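Local atomic coordinates of lovastatin nonaketide synthase, polyketide synthase component (Aspergillus terreus, PDB entry 7CPX), a protein that builds the nonaketide backbone of lovastatin from malonyl-CoA units, working as a homodimeric, iterative polyketide synthase together with the partner protein LovC. Residues H1736-E1750 with M2299-Y2313. The protein carries 2 engineered substitutions. Residues are numbered along the deposited sequence; the frame is centred on the assembly and turned at random.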
# COMPACT_ATOMS: atom_id res chain seq x y z
N HIS A 1736 68.35 16.45 -34.74
CA HIS A 1736 68.46 17.91 -34.82
C HIS A 1736 67.71 18.44 -36.03
O HIS A 1736 67.02 19.47 -35.95
CB HIS A 1736 69.93 18.32 -34.88
CG HIS A 1736 70.78 17.69 -33.81
ND1 HIS A 1736 71.15 16.37 -33.84
CD2 HIS A 1736 71.32 18.21 -32.69
CE1 HIS A 1736 71.89 16.09 -32.78
NE2 HIS A 1736 72.01 17.20 -32.06
N GLN A 1737 67.83 17.75 -37.16
CA GLN A 1737 67.04 18.12 -38.33
C GLN A 1737 65.55 18.04 -38.02
O GLN A 1737 64.77 18.85 -38.52
CB GLN A 1737 67.39 17.21 -39.50
CG GLN A 1737 68.86 17.22 -39.88
CD GLN A 1737 69.19 16.26 -41.00
OE1 GLN A 1737 68.30 15.66 -41.60
NE2 GLN A 1737 70.48 16.10 -41.28
N ALA A 1738 65.14 17.08 -37.19
CA ALA A 1738 63.73 16.99 -36.82
C ALA A 1738 63.32 18.11 -35.88
O ALA A 1738 62.17 18.56 -35.92
CB ALA A 1738 63.45 15.64 -36.17
N SER A 1739 64.23 18.57 -35.02
CA SER A 1739 63.94 19.75 -34.22
C SER A 1739 63.72 20.96 -35.11
O SER A 1739 62.81 21.77 -34.87
CB SER A 1739 65.08 20.02 -33.24
OG SER A 1739 65.64 18.81 -32.77
N THR A 1740 64.55 21.09 -36.15
CA THR A 1740 64.31 22.14 -37.13
C THR A 1740 62.96 21.96 -37.80
O THR A 1740 62.22 22.92 -38.01
CB THR A 1740 65.43 22.14 -38.18
OG1 THR A 1740 66.70 22.13 -37.52
CG2 THR A 1740 65.33 23.39 -39.05
N ILE A 1741 62.62 20.71 -38.14
CA ILE A 1741 61.33 20.45 -38.78
C ILE A 1741 60.19 20.90 -37.88
O ILE A 1741 59.21 21.49 -38.34
CB ILE A 1741 61.21 18.95 -39.13
CG1 ILE A 1741 62.12 18.61 -40.30
CG2 ILE A 1741 59.76 18.60 -39.45
CD1 ILE A 1741 62.25 17.13 -40.58
N GLY A 1742 60.30 20.63 -36.57
CA GLY A 1742 59.26 21.06 -35.65
C GLY A 1742 59.18 22.57 -35.51
O GLY A 1742 58.09 23.14 -35.46
N MET A 1743 60.34 23.22 -35.43
CA MET A 1743 60.35 24.68 -35.38
C MET A 1743 59.65 25.26 -36.60
O MET A 1743 58.83 26.18 -36.48
CB MET A 1743 61.79 25.19 -35.31
CG MET A 1743 61.92 26.70 -35.21
SD MET A 1743 63.62 27.25 -35.43
CE MET A 1743 63.91 26.80 -37.14
N LEU A 1744 59.94 24.72 -37.78
CA LEU A 1744 59.32 25.21 -39.01
C LEU A 1744 57.85 24.85 -39.07
O LEU A 1744 57.04 25.60 -39.64
CB LEU A 1744 60.07 24.65 -40.21
CG LEU A 1744 61.58 24.88 -40.12
CD1 LEU A 1744 62.32 24.00 -41.10
CD2 LEU A 1744 61.89 26.35 -40.32
N ARG A 1745 57.48 23.70 -38.50
CA ARG A 1745 56.09 23.31 -38.42
C ARG A 1745 55.29 24.31 -37.61
O ARG A 1745 54.17 24.68 -37.98
CB ARG A 1745 56.01 21.92 -37.79
CG ARG A 1745 54.63 21.33 -37.64
CD ARG A 1745 54.74 19.89 -37.16
NE ARG A 1745 55.48 19.05 -38.10
CZ ARG A 1745 55.85 17.80 -37.85
NH1 ARG A 1745 55.56 17.20 -36.71
NH2 ARG A 1745 56.51 17.13 -38.79
N SER A 1746 55.85 24.77 -36.49
CA SER A 1746 55.20 25.82 -35.71
C SER A 1746 55.23 27.16 -36.44
O SER A 1746 54.28 27.94 -36.35
CB SER A 1746 55.85 25.95 -34.35
OG SER A 1746 55.50 24.87 -33.50
N ILE A 1747 56.32 27.44 -37.17
CA ILE A 1747 56.40 28.68 -37.93
C ILE A 1747 55.28 28.74 -38.96
O ILE A 1747 54.68 29.80 -39.18
CB ILE A 1747 57.78 28.79 -38.61
CG1 ILE A 1747 58.86 29.06 -37.56
CG2 ILE A 1747 57.77 29.90 -39.64
CD1 ILE A 1747 60.25 28.71 -38.02
N ARG A 1748 54.97 27.61 -39.59
CA ARG A 1748 53.91 27.59 -40.59
C ARG A 1748 52.59 28.05 -39.99
O ARG A 1748 51.71 28.54 -40.71
CB ARG A 1748 53.76 26.18 -41.16
CG ARG A 1748 52.79 26.09 -42.33
CD ARG A 1748 52.86 24.74 -43.03
NE ARG A 1748 52.53 23.63 -42.15
CZ ARG A 1748 53.41 22.83 -41.56
NH1 ARG A 1748 54.72 23.01 -41.72
NH2 ARG A 1748 52.98 21.84 -40.79
N ARG A 1749 52.43 27.91 -38.68
CA ARG A 1749 51.27 28.43 -37.96
C ARG A 1749 51.46 29.88 -37.54
O ARG A 1749 50.55 30.69 -37.67
CB ARG A 1749 51.00 27.57 -36.73
CG ARG A 1749 50.82 26.09 -37.03
CD ARG A 1749 49.38 25.75 -37.28
NE ARG A 1749 48.57 25.92 -36.08
CZ ARG A 1749 48.44 25.00 -35.13
NH1 ARG A 1749 49.03 23.82 -35.22
NH2 ARG A 1749 47.70 25.28 -34.06
N GLU A 1750 52.65 30.20 -37.03
CA GLU A 1750 52.94 31.56 -36.59
C GLU A 1750 52.82 32.55 -37.75
O GLU A 1750 52.15 33.58 -37.64
CB GLU A 1750 54.34 31.63 -35.99
CG GLU A 1750 54.52 30.82 -34.72
CD GLU A 1750 55.97 30.68 -34.31
OE1 GLU A 1750 56.85 31.14 -35.07
OE2 GLU A 1750 56.24 30.11 -33.23
N MET A 2299 51.47 19.51 -35.32
CA MET A 2299 50.81 20.54 -36.09
C MET A 2299 51.38 21.93 -35.87
O MET A 2299 51.06 22.84 -36.65
CB MET A 2299 49.31 20.58 -35.76
CG MET A 2299 48.63 19.22 -35.81
SD MET A 2299 46.86 19.32 -35.53
CE MET A 2299 46.80 20.16 -33.94
N GLY A 2300 52.20 22.13 -34.85
CA GLY A 2300 52.69 23.45 -34.51
C GLY A 2300 51.68 24.22 -33.68
O GLY A 2300 50.54 23.81 -33.47
N ASN A 2301 52.12 25.38 -33.21
CA ASN A 2301 51.26 26.26 -32.43
C ASN A 2301 51.90 27.63 -32.32
O ASN A 2301 53.10 27.72 -32.03
CB ASN A 2301 51.01 25.67 -31.04
CG ASN A 2301 49.94 26.41 -30.27
OD1 ASN A 2301 48.95 26.87 -30.85
ND2 ASN A 2301 50.12 26.54 -28.96
N PRO A 2302 51.17 28.72 -32.56
CA PRO A 2302 51.78 30.04 -32.45
C PRO A 2302 52.39 30.26 -31.07
O PRO A 2302 51.80 29.94 -30.05
CB PRO A 2302 50.62 31.00 -32.71
CG PRO A 2302 49.69 30.22 -33.56
CD PRO A 2302 49.79 28.80 -33.08
N GLY A 2303 53.60 30.83 -31.07
CA GLY A 2303 54.30 31.12 -29.84
C GLY A 2303 54.97 29.93 -29.18
O GLY A 2303 55.51 30.08 -28.08
N GLN A 2304 54.96 28.76 -29.82
CA GLN A 2304 55.54 27.56 -29.22
C GLN A 2304 56.39 26.78 -30.21
O GLN A 2304 56.46 25.55 -30.14
CB GLN A 2304 54.44 26.65 -28.65
CG GLN A 2304 53.75 27.21 -27.42
CD GLN A 2304 52.72 26.25 -26.85
OE1 GLN A 2304 52.37 25.26 -27.48
NE2 GLN A 2304 52.24 26.55 -25.65
N ALA A 2305 57.06 27.48 -31.13
CA ALA A 2305 58.00 26.80 -32.02
C ALA A 2305 59.14 26.18 -31.24
O ALA A 2305 59.66 25.12 -31.61
CB ALA A 2305 58.52 27.77 -33.07
N ASN A 2306 59.55 26.84 -30.15
CA ASN A 2306 60.53 26.25 -29.24
C ASN A 2306 60.05 24.90 -28.73
O ASN A 2306 60.75 23.88 -28.82
CB ASN A 2306 60.75 27.23 -28.09
CG ASN A 2306 62.02 26.99 -27.34
OD1 ASN A 2306 62.80 26.11 -27.69
ND2 ASN A 2306 62.25 27.79 -26.31
N TYR A 2307 58.83 24.88 -28.19
CA TYR A 2307 58.26 23.65 -27.64
C TYR A 2307 58.10 22.58 -28.71
O TYR A 2307 58.42 21.41 -28.49
CB TYR A 2307 56.91 23.98 -27.00
CG TYR A 2307 56.27 22.88 -26.20
CD1 TYR A 2307 57.03 21.92 -25.56
CD2 TYR A 2307 54.89 22.80 -26.08
CE1 TYR A 2307 56.44 20.92 -24.82
CE2 TYR A 2307 54.29 21.81 -25.35
CZ TYR A 2307 55.07 20.87 -24.72
OH TYR A 2307 54.46 19.87 -23.99
N SER A 2308 57.60 22.97 -29.89
CA SER A 2308 57.39 22.01 -30.96
C SER A 2308 58.71 21.42 -31.44
O SER A 2308 58.79 20.23 -31.74
CB SER A 2308 56.64 22.67 -32.12
OG SER A 2308 57.45 23.65 -32.74
N ALA A 2309 59.75 22.25 -31.54
CA ALA A 2309 61.05 21.75 -31.95
C ALA A 2309 61.61 20.77 -30.93
O ALA A 2309 62.18 19.74 -31.29
CB ALA A 2309 62.02 22.91 -32.16
N ALA A 2310 61.45 21.08 -29.64
CA ALA A 2310 61.91 20.15 -28.62
C ALA A 2310 61.17 18.82 -28.74
O ALA A 2310 61.78 17.74 -28.72
CB ALA A 2310 61.70 20.74 -27.23
N ASN A 2311 59.84 18.88 -28.89
CA ASN A 2311 59.06 17.66 -29.00
C ASN A 2311 59.40 16.88 -30.26
O ASN A 2311 59.36 15.64 -30.26
CB ASN A 2311 57.56 17.98 -28.96
CG ASN A 2311 57.11 18.49 -27.60
OD1 ASN A 2311 57.55 18.00 -26.57
ND2 ASN A 2311 56.23 19.48 -27.60
N CYS A 2312 59.74 17.57 -31.35
CA CYS A 2312 60.12 16.88 -32.57
C CYS A 2312 61.50 16.24 -32.45
O CYS A 2312 61.75 15.19 -33.04
CB CYS A 2312 60.07 17.83 -33.76
SG CYS A 2312 58.38 18.24 -34.28
N TYR A 2313 62.40 16.85 -31.68
CA TYR A 2313 63.64 16.16 -31.33
C TYR A 2313 63.32 14.88 -30.57
O TYR A 2313 63.94 13.84 -30.80
CB TYR A 2313 64.56 17.05 -30.50
CG TYR A 2313 65.94 16.45 -30.30
CD1 TYR A 2313 66.15 15.43 -29.38
CD2 TYR A 2313 67.03 16.91 -31.02
CE1 TYR A 2313 67.40 14.88 -29.20
CE2 TYR A 2313 68.29 16.37 -30.84
CZ TYR A 2313 68.47 15.36 -29.92
OH TYR A 2313 69.72 14.81 -29.74
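Cys2312 is a knob seated among Ala1738, Ser1739, Gly1742 and Arg1745, and small residues on both helices let the two axes close to 6.8 Å, roughly antiparallel at 146°. Gly1742 suits a close approach of the helices: its bare CA lies against Cys2312 SG, 3.3 Å away. Beside it the methyl of Ala2309 meets Met1743, CB to CB 3.9 Å, and the methyl of Ala2305 packs against CB of Ser1746. Ser2308, with chi1 of 67° setting its OG between backbone N and carbonyl carbon, brings that hydroxyl 2.8 Å from Gly1742 O, although Ala2305 O is a rival acceptor. At one end Tyr2313 turns its ring edge onto the face of the His1736 imidazole, a T-shaped pair with planes at 87°. At the other, Gly2300, just after a helix end, takes a positive phi, which glycine adopts readily, and its CA lies against Ser1746; Glu1750 OE2 accepts a weak bond from Ala2305 N. Arg1749, bent at chi2 and chi3, curls over this turn, CG and CD beside Met2299 O and one guanidinium face over the Gly2300-Asn2301 backbone; Thr2417 binds its NE, and Glu1797 pairs with Arg1745. Helix 1735-1750, backed by strand 1755-1761 through Ile1741, thus joins its mixed sheet to the ketoreductase domain behind the cofactor site: on helix 2305-2323, Tyr2307 of the NADP pocket points away from it, and Asn2306 rests on helix 2256-2276.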